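Local coordinates for protein citrate lyase, subunit 1 (Methanosaeta concilii, PDB 6HXI) that probably works with a succinyl-CoA-ligase-like partner subunit to interconvert citrate, ATP and CoA with acetyl-CoA, oxaloacetate, ADP and phosphate, at residues K115-D129 against Y190-T204. Numbering follows the deposited sequence.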
ATOM      1  N   LYS C 115       8.371  81.995  32.388  1.00 96.83           N
ATOM      2  CA  LYS C 115       8.827  83.269  31.840  1.00 97.92           C
ATOM      3  C   LYS C 115       8.965  83.103  30.323  1.00 98.97           C
ATOM      4  O   LYS C 115       8.253  83.770  29.570  1.00 99.16           O
ATOM      5  CB  LYS C 115      10.160  83.711  32.484  1.00102.13           C
ATOM      6  CG  LYS C 115      10.604  85.136  32.124  1.00121.59           C
ATOM      7  CD  LYS C 115      11.794  85.149  31.140  1.00127.63           C
ATOM      8  CE  LYS C 115      12.253  86.534  30.738  1.00129.29           C
ATOM      9  NZ  LYS C 115      11.283  87.210  29.833  1.00132.68           N
ATOM     10  N   GLU C 116       9.859  82.193  29.885  1.00 92.99           N
ATOM     11  CA  GLU C 116      10.129  81.923  28.470  1.00 90.61           C
ATOM     12  C   GLU C 116       8.988  81.195  27.789  1.00 91.31           C
ATOM     13  O   GLU C 116       8.327  80.352  28.398  1.00 90.26           O
ATOM     14  CB  GLU C 116      11.430  81.113  28.290  1.00 90.64           C
ATOM     15  CG  GLU C 116      12.706  81.885  28.596  1.00105.32           C
ATOM     16  CD  GLU C 116      13.231  81.801  30.019  1.00130.19           C
ATOM     17  OE1 GLU C 116      14.038  82.682  30.396  1.00128.16           O
ATOM     18  OE2 GLU C 116      12.865  80.849  30.748  1.00123.26           O
ATOM     19  N   GLU C 117       8.765  81.517  26.517  1.00 86.01           N
ATOM     20  CA  GLU C 117       7.765  80.864  25.682  1.00 83.19           C
ATOM     21  C   GLU C 117       8.391  80.647  24.305  1.00 83.65           C
ATOM     22  O   GLU C 117       8.497  81.593  23.521  1.00 84.94           O
ATOM     23  CB  GLU C 117       6.460  81.677  25.603  1.00 86.22           C
ATOM     24  CG  GLU C 117       5.495  81.408  26.749  1.00 97.47           C
ATOM     25  CD  GLU C 117       4.053  81.870  26.590  1.00112.17           C
ATOM     26  OE1 GLU C 117       3.738  82.605  25.626  1.00105.07           O
ATOM     27  OE2 GLU C 117       3.227  81.481  27.445  1.00 99.20           O
ATOM     28  N   TYR C 118       8.888  79.426  24.054  1.00 75.50           N
ATOM     29  CA  TYR C 118       9.505  79.079  22.770  1.00 73.06           C
ATOM     30  C   TYR C 118       8.592  78.154  21.971  1.00 71.38           C
ATOM     31  O   TYR C 118       7.833  77.375  22.548  1.00 67.88           O
ATOM     32  CB  TYR C 118      10.914  78.455  22.932  1.00 74.13           C
ATOM     33  CG  TYR C 118      11.922  79.251  23.746  1.00 78.87           C
ATOM     34  CD1 TYR C 118      11.919  80.645  23.734  1.00 82.78           C
ATOM     35  CD2 TYR C 118      12.917  78.609  24.478  1.00 79.97           C
ATOM     36  CE1 TYR C 118      12.842  81.378  24.479  1.00 86.28           C
ATOM     37  CE2 TYR C 118      13.849  79.332  25.226  1.00 83.14           C
ATOM     38  CZ  TYR C 118      13.807  80.717  25.227  1.00 93.06           C
ATOM     39  OH  TYR C 118      14.728  81.431  25.965  1.00 96.23           O
ATOM     40  N   TYR C 119       8.656  78.262  20.635  1.00 67.11           N
ATOM     41  CA  TYR C 119       7.839  77.463  19.715  1.00 64.89           C
ATOM     42  C   TYR C 119       8.699  76.466  18.962  1.00 65.70           C
ATOM     43  O   TYR C 119       9.791  76.821  18.516  1.00 66.59           O
ATOM     44  CB  TYR C 119       7.119  78.415  18.736  1.00 67.51           C
ATOM     45  CG  TYR C 119       6.545  77.784  17.486  1.00 68.48           C
ATOM     46  CD1 TYR C 119       7.287  77.723  16.308  1.00 70.45           C
ATOM     47  CD2 TYR C 119       5.236  77.311  17.459  1.00 69.30           C
ATOM     48  CE1 TYR C 119       6.752  77.168  15.145  1.00 71.76           C
ATOM     49  CE2 TYR C 119       4.684  76.767  16.299  1.00 69.29           C
ATOM     50  CZ  TYR C 119       5.445  76.703  15.143  1.00 77.35           C
ATOM     51  OH  TYR C 119       4.899  76.187  13.995  1.00 80.14           O
ATOM     52  N   VAL C 120       8.184  75.246  18.772  1.00 59.53           N
ATOM     53  CA  VAL C 120       8.823  74.184  17.981  1.00 57.23           C
ATOM     54  C   VAL C 120       7.763  73.389  17.203  1.00 58.77           C
ATOM     55  O   VAL C 120       6.746  72.994  17.768  1.00 57.25           O
ATOM     56  CB  VAL C 120       9.812  73.269  18.778  1.00 60.50           C
ATOM     57  CG1 VAL C 120       9.102  72.446  19.855  1.00 59.82           C
ATOM     58  CG2 VAL C 120      10.607  72.361  17.844  1.00 59.02           C
ATOM     59  N   ALA C 121       8.011  73.155  15.911  1.00 55.43           N
ATOM     60  CA  ALA C 121       7.112  72.363  15.076  1.00 53.55           C
ATOM     61  C   ALA C 121       7.859  71.506  14.059  1.00 54.85           C
ATOM     62  O   ALA C 121       8.805  71.970  13.411  1.00 53.14           O
ATOM     63  CB  ALA C 121       6.097  73.257  14.377  1.00 55.40           C
ATOM     64  N   ILE C 122       7.427  70.244  13.919  1.00 50.13           N
ATOM     65  CA  ILE C 122       8.011  69.327  12.953  1.00 47.88           C
ATOM     66  C   ILE C 122       6.920  68.882  11.989  1.00 52.23           C
ATOM     67  O   ILE C 122       5.849  68.446  12.397  1.00 50.06           O
ATOM     68  CB  ILE C 122       8.854  68.157  13.537  1.00 49.55           C
ATOM     69  CG1 ILE C 122       9.802  68.619  14.668  1.00 49.36           C
ATOM     70  CG2 ILE C 122       9.646  67.431  12.406  1.00 49.21           C
ATOM     71  CD1 ILE C 122      10.355  67.489  15.513  1.00 51.92           C
ATOM     72  N   SER C 123       7.198  69.064  10.703  1.00 51.14           N
ATOM     73  CA  SER C 123       6.339  68.741   9.574  1.00 51.07           C
ATOM     74  C   SER C 123       7.233  68.118   8.516  1.00 54.15           C
ATOM     75  O   SER C 123       8.446  68.309   8.558  1.00 54.48           O
ATOM     76  CB  SER C 123       5.744  70.030   9.018  1.00 56.91           C
ATOM     77  OG  SER C 123       4.467  69.783   8.465  1.00 70.12           O
ATOM     78  N   SER C 124       6.660  67.412   7.543  1.00 49.90           N
ATOM     79  CA  SER C 124       7.484  66.836   6.491  1.00 48.07           C
ATOM     80  C   SER C 124       7.181  67.401   5.115  1.00 51.62           C
ATOM     81  O   SER C 124       6.052  67.820   4.860  1.00 51.84           O
ATOM     82  CB  SER C 124       7.343  65.327   6.481  1.00 49.18           C
ATOM     83  OG  SER C 124       7.773  64.761   7.705  1.00 57.56           O
ATOM     84  N   ASP C 125       8.196  67.419   4.237  1.00 48.24           N
ATOM     85  CA  ASP C 125       8.085  67.833   2.834  1.00 50.09           C
ATOM     86  C   ASP C 125       8.600  66.685   1.956  1.00 54.53           C
ATOM     87  O   ASP C 125       8.979  65.664   2.515  1.00 53.08           O
ATOM     88  CB  ASP C 125       8.768  69.195   2.552  1.00 53.05           C
ATOM     89  CG  ASP C 125      10.291  69.289   2.656  1.00 60.92           C
ATOM     90  OD1 ASP C 125      10.958  68.230   2.776  1.00 61.02           O
ATOM     91  OD2 ASP C 125      10.816  70.421   2.609  1.00 64.56           O
ATOM     92  N   TYR C 126       8.625  66.824   0.612  1.00 52.58           N
ATOM     93  CA  TYR C 126       9.067  65.716  -0.255  1.00 52.61           C
ATOM     94  C   TYR C 126      10.548  65.308  -0.095  1.00 57.63           C
ATOM     95  O   TYR C 126      10.916  64.216  -0.516  1.00 57.10           O
ATOM     96  CB  TYR C 126       8.758  65.994  -1.748  1.00 54.53           C
ATOM     97  CG  TYR C 126       7.305  66.268  -2.081  1.00 55.56           C
ATOM     98  CD1 TYR C 126       6.337  65.273  -1.952  1.00 56.50           C
ATOM     99  CD2 TYR C 126       6.914  67.484  -2.630  1.00 58.37           C
ATOM    100  CE1 TYR C 126       4.997  65.516  -2.265  1.00 57.72           C
ATOM    101  CE2 TYR C 126       5.581  67.735  -2.963  1.00 60.46           C
ATOM    102  CZ  TYR C 126       4.628  66.744  -2.789  1.00 67.29           C
ATOM    103  OH  TYR C 126       3.322  66.979  -3.122  1.00 73.10           O
ATOM    104  N   GLU C 127      11.386  66.167   0.503  1.00 55.35           N
ATOM    105  CA  GLU C 127      12.830  65.913   0.627  1.00 56.26           C
ATOM    106  C   GLU C 127      13.273  65.476   2.031  1.00 58.78           C
ATOM    107  O   GLU C 127      14.384  64.970   2.205  1.00 58.64           O
ATOM    108  CB  GLU C 127      13.643  67.137   0.149  1.00 59.98           C
ATOM    109  CG  GLU C 127      13.302  67.611  -1.259  1.00 74.52           C
ATOM    110  CD  GLU C 127      13.678  69.040  -1.625  1.00112.00           C
ATOM    111  OE1 GLU C 127      13.518  69.397  -2.815  1.00116.98           O
ATOM    112  OE2 GLU C 127      14.076  69.819  -0.725  1.00110.92           O
ATOM    113  N   GLY C 128      12.396  65.659   3.009  1.00 54.01           N
ATOM    114  CA  GLY C 128      12.648  65.274   4.388  1.00 51.75           C
ATOM    115  C   GLY C 128      11.689  65.907   5.365  1.00 53.75           C
ATOM    116  O   GLY C 128      10.518  66.113   5.048  1.00 53.26           O
ATOM    117  N   ASP C 129      12.190  66.205   6.567  1.00 49.78           N
ATOM    118  CA  ASP C 129      11.434  66.822   7.662  1.00 48.97           C
ATOM    119  C   ASP C 129      11.942  68.227   7.926  1.00 54.76           C
ATOM    120  O   ASP C 129      13.137  68.491   7.782  1.00 55.84           O
ATOM    121  CB  ASP C 129      11.537  65.971   8.938  1.00 49.64           C
ATOM    122  CG  ASP C 129      11.326  64.483   8.691  1.00 62.00           C
ATOM    123  OD1 ASP C 129      10.374  64.132   7.957  1.00 61.59           O
ATOM    124  OD2 ASP C 129      12.121  63.672   9.221  1.00 67.35           O
ATOM    125  N   TYR C 190       9.649  62.169  16.744  1.00 45.52           N
ATOM    126  CA  TYR C 190       8.776  62.374  15.574  1.00 45.21           C
ATOM    127  C   TYR C 190       8.967  61.210  14.568  1.00 49.35           C
ATOM    128  O   TYR C 190       7.991  60.592  14.121  1.00 48.32           O
ATOM    129  CB  TYR C 190       9.139  63.737  14.939  1.00 45.68           C
ATOM    130  CG  TYR C 190       8.427  64.072  13.643  1.00 47.41           C
ATOM    131  CD1 TYR C 190       7.223  64.765  13.647  1.00 48.82           C
ATOM    132  CD2 TYR C 190       9.009  63.785  12.409  1.00 47.95           C
ATOM    133  CE1 TYR C 190       6.576  65.099  12.456  1.00 48.15           C
ATOM    134  CE2 TYR C 190       8.386  64.137  11.216  1.00 47.71           C
ATOM    135  CZ  TYR C 190       7.165  64.787  11.246  1.00 51.52           C
ATOM    136  OH  TYR C 190       6.534  65.124  10.076  1.00 55.21           O
ATOM    137  N   SER C 191      10.241  60.909  14.272  1.00 47.32           N
ATOM    138  CA  SER C 191      10.713  59.901  13.330  1.00 47.60           C
ATOM    139  C   SER C 191      10.434  58.461  13.720  1.00 53.66           C
ATOM    140  O   SER C 191      10.143  57.649  12.846  1.00 53.78           O
ATOM    141  CB  SER C 191      12.205  60.082  13.084  1.00 51.33           C
ATOM    142  OG  SER C 191      12.375  60.971  11.994  1.00 67.02           O
ATOM    143  N   ASP C 192      10.577  58.125  15.006  1.00 52.00           N
ATOM    144  CA  ASP C 192      10.382  56.759  15.477  1.00 52.69           C
ATOM    145  C   ASP C 192       8.962  56.441  15.928  1.00 53.50           C
ATOM    146  O   ASP C 192       8.612  55.251  15.973  1.00 53.39           O
ATOM    147  CB  ASP C 192      11.388  56.422  16.591  1.00 57.66           C
ATOM    148  CG  ASP C 192      12.864  56.555  16.230  1.00 69.30           C
ATOM    149  OD1 ASP C 192      13.191  56.505  15.018  1.00 71.65           O
ATOM    150  OD2 ASP C 192      13.694  56.672  17.163  1.00 70.90           O
ATOM    151  N   THR C 193       8.137  57.478  16.233  1.00 46.76           N
ATOM    152  CA  THR C 193       6.771  57.276  16.728  1.00 46.08           C
ATOM    153  C   THR C 193       5.675  57.511  15.641  1.00 47.90           C
ATOM    154  O   THR C 193       4.483  57.453  15.957  1.00 48.96           O
ATOM    155  CB  THR C 193       6.548  58.086  18.012  1.00 50.66           C
ATOM    156  OG1 THR C 193       7.772  58.104  18.733  1.00 52.22           O
ATOM    157  CG2 THR C 193       5.474  57.485  18.922  1.00 48.79           C
ATOM    158  N   GLY C 194       6.078  57.689  14.386  1.00 41.60           N
ATOM    159  CA  GLY C 194       5.156  57.798  13.258  1.00 40.37           C
ATOM    160  C   GLY C 194       4.264  59.018  13.190  1.00 44.10           C
ATOM    161  O   GLY C 194       3.106  58.925  12.779  1.00 41.87           O
ATOM    162  N   PHE C 195       4.816  60.173  13.569  1.00 42.70           N
ATOM    163  CA  PHE C 195       4.115  61.444  13.525  1.00 43.70           C
ATOM    164  C   PHE C 195       4.166  62.004  12.129  1.00 48.07           C
ATOM    165  O   PHE C 195       5.127  61.763  11.400  1.00 48.43           O
ATOM    166  CB  PHE C 195       4.752  62.457  14.496  1.00 46.07           C
ATOM    167  CG  PHE C 195       4.376  62.276  15.943  1.00 48.58           C
ATOM    168  CD1 PHE C 195       5.101  61.419  16.764  1.00 52.55           C
ATOM    169  CD2 PHE C 195       3.302  62.964  16.487  1.00 52.07           C
ATOM    170  CE1 PHE C 195       4.750  61.249  18.103  1.00 55.38           C
ATOM    171  CE2 PHE C 195       2.942  62.780  17.819  1.00 57.06           C
ATOM    172  CZ  PHE C 195       3.674  61.927  18.621  1.00 55.84           C
ATOM    173  N   ALA C 196       3.135  62.751  11.760  1.00 43.34           N
ATOM    174  CA  ALA C 196       3.053  63.430  10.480  1.00 43.34           C
ATOM    175  C   ALA C 196       3.170  64.958  10.750  1.00 47.97           C
ATOM    176  O   ALA C 196       3.479  65.734   9.849  1.00 46.74           O
ATOM    177  CB  ALA C 196       1.724  63.101   9.811  1.00 44.68           C
ATOM    178  N   TYR C 197       2.919  65.360  12.011  1.00 46.52           N
ATOM    179  CA  TYR C 197       2.959  66.729  12.511  1.00 46.97           C
ATOM    180  C   TYR C 197       3.031  66.779  14.044  1.00 49.46           C
ATOM    181  O   TYR C 197       2.324  66.048  14.728  1.00 47.29           O
ATOM    182  CB  TYR C 197       1.727  67.510  12.023  1.00 49.43           C
ATOM    183  CG  TYR C 197       1.738  68.968  12.424  1.00 53.42           C
ATOM    184  CD1 TYR C 197       2.546  69.887  11.763  1.00 56.31           C
ATOM    185  CD2 TYR C 197       0.941  69.431  13.467  1.00 55.86           C
ATOM    186  CE1 TYR C 197       2.598  71.222  12.157  1.00 60.91           C
ATOM    187  CE2 TYR C 197       0.964  70.776  13.856  1.00 58.73           C
ATOM    188  CZ  TYR C 197       1.796  71.669  13.198  1.00 69.14           C
ATOM    189  OH  TYR C 197       1.836  72.999  13.561  1.00 75.13           O
ATOM    190  N   VAL C 198       3.865  67.682  14.566  1.00 48.28           N
ATOM    191  CA  VAL C 198       4.013  67.963  15.999  1.00 49.37           C
ATOM    192  C   VAL C 198       4.225  69.454  16.188  1.00 54.55           C
ATOM    193  O   VAL C 198       4.990  70.069  15.443  1.00 53.60           O
ATOM    194  CB  VAL C 198       5.054  67.074  16.762  1.00 53.28           C
ATOM    195  CG1 VAL C 198       6.497  67.367  16.339  1.00 52.78           C
ATOM    196  CG2 VAL C 198       4.912  67.227  18.264  1.00 53.93           C
ATOM    197  N   GLU C 199       3.523  70.040  17.154  1.00 54.21           N
ATOM    198  CA  GLU C 199       3.644  71.453  17.470  1.00 56.13           C
ATOM    199  C   GLU C 199       3.582  71.670  18.973  1.00 62.66           C
ATOM    200  O   GLU C 199       2.592  71.305  19.609  1.00 62.86           O
ATOM    201  CB  GLU C 199       2.542  72.251  16.777  1.00 59.17           C
ATOM    202  CG  GLU C 199       2.615  73.752  16.994  1.00 72.70           C
ATOM    203  CD  GLU C 199       1.274  74.428  16.823  1.00110.37           C
ATOM    204  OE1 GLU C 199       0.807  74.531  15.665  1.00113.70           O
ATOM    205  OE2 GLU C 199       0.666  74.809  17.850  1.00116.00           O
ATOM    206  N   ILE C 200       4.647  72.263  19.533  1.00 59.66           N
ATOM    207  CA  ILE C 200       4.722  72.634  20.933  1.00 60.43           C
ATOM    208  C   ILE C 200       4.784  74.158  20.925  1.00 66.74           C
ATOM    209  O   ILE C 200       5.828  74.757  20.630  1.00 65.23           O
ATOM    210  CB  ILE C 200       5.849  71.950  21.748  1.00 62.47           C
ATOM    211  CG1 ILE C 200       5.827  70.411  21.536  1.00 60.43           C
ATOM    212  CG2 ILE C 200       5.676  72.301  23.231  1.00 64.29           C
ATOM    213  CD1 ILE C 200       7.115  69.723  21.834  1.00 62.42           C
ATOM    214  N   ASN C 201       3.604  74.761  21.149  1.00 65.27           N
ATOM    215  CA  ASN C 201       3.385  76.189  21.104  1.00 66.76           C
ATOM    216  C   ASN C 201       2.552  76.655  22.303  1.00 74.05           C
ATOM    217  O   ASN C 201       1.318  76.693  22.233  1.00 76.37           O
ATOM    218  CB  ASN C 201       2.726  76.586  19.767  1.00 66.18           C
ATOM    219  CG  ASN C 201       2.659  78.073  19.507  1.00 87.38           C
ATOM    220  OD1 ASN C 201       3.534  78.850  19.910  1.00 76.46           O
ATOM    221  ND2 ASN C 201       1.651  78.489  18.755  1.00 84.52           N
ATOM    222  N   PRO C 202       3.209  76.996  23.427  1.00 69.80           N
ATOM    223  CA  PRO C 202       4.661  77.069  23.642  1.00 68.56           C
ATOM    224  C   PRO C 202       5.274  75.946  24.513  1.00 72.19           C
ATOM    225  O   PRO C 202       4.565  75.116  25.085  1.00 71.09           O
ATOM    226  CB  PRO C 202       4.794  78.438  24.332  1.00 72.22           C
ATOM    227  CG  PRO C 202       3.467  78.610  25.116  1.00 78.35           C
ATOM    228  CD  PRO C 202       2.495  77.557  24.587  1.00 73.37           C
ATOM    229  N   PHE C 203       6.608  75.909  24.577  1.00 69.31           N
ATOM    230  CA  PHE C 203       7.359  75.062  25.489  1.00 69.54           C
ATOM    231  C   PHE C 203       8.163  75.988  26.419  1.00 76.86           C
ATOM    232  O   PHE C 203       8.361  77.154  26.082  1.00 76.52           O
ATOM    233  CB  PHE C 203       8.217  73.994  24.783  1.00 69.48           C
ATOM    234  CG  PHE C 203       9.492  74.392  24.077  1.00 70.85           C
ATOM    235  CD1 PHE C 203      10.710  74.386  24.750  1.00 74.48           C
ATOM    236  CD2 PHE C 203       9.499  74.636  22.710  1.00 72.10           C
ATOM    237  CE1 PHE C 203      11.899  74.703  24.085  1.00 75.46           C
ATOM    238  CE2 PHE C 203      10.692  74.950  22.042  1.00 74.78           C
ATOM    239  CZ  PHE C 203      11.883  74.977  22.736  1.00 73.71           C
ATOM    240  N   THR C 204       8.540  75.507  27.617  1.00 76.54           N
ATOM    241  CA  THR C 204       9.297  76.286  28.601  1.00 79.18           C
ATOM    242  C   THR C 204      10.316  75.419  29.357  1.00 85.05           C
ATOM    243  O   THR C 204      10.468  74.223  29.089  1.00 82.49           O
ATOM    244  CB  THR C 204       8.348  77.063  29.566  1.00 90.94           C
ATOM    245  OG1 THR C 204       7.304  77.700  28.829  1.00 97.12           O
ATOM    246  CG2 THR C 204       9.088  78.111  30.408  1.00 87.87           C
TER
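I122 sets its CG2 methyl squarely over the centre of the Y190 ring, 3.5 Å from the centroid, a CH-pi contact only 3° off the ring normal. With CG2 anti to the backbone N, the branched side chain can cover the ring while its CB meets V198 CG1 at 3.7 Å. Y190, at the end of its helix, suits a place that is apolar on the ring and polar at the tip: Y190 OH lies 2.7 Å from S124 OG, and that serine hydroxyl donates to the carboxylate of D129, joining helix and hairpin. At the other end F203 CG sits between its backbone N and carbonyl carbon, which brings the ring across to Y118 and V120. A flat apolar ring suits this buried place: Y118 CB lies on its face, the Y118 ring presents an edge, planes at 77°, and V120 CG1 packs against it, 3.6 Å from F203 CD2. Between these clusters strands 118-125 and 197-200 run antiparallel at 174°, paired through V120 with I200 and I122 with V198. A beta bulge, next to the cis peptide before P202, shifts the register by one so that Y118 pairs with F203. Within the ATP-grasp domain's antiparallel sheet, strand 195-206 lies between 118-125 and 209-220, strand 128-134 flanks 118-125 on its other side, and helix 173-192 covers the V120 and I200 face through F182 and L186.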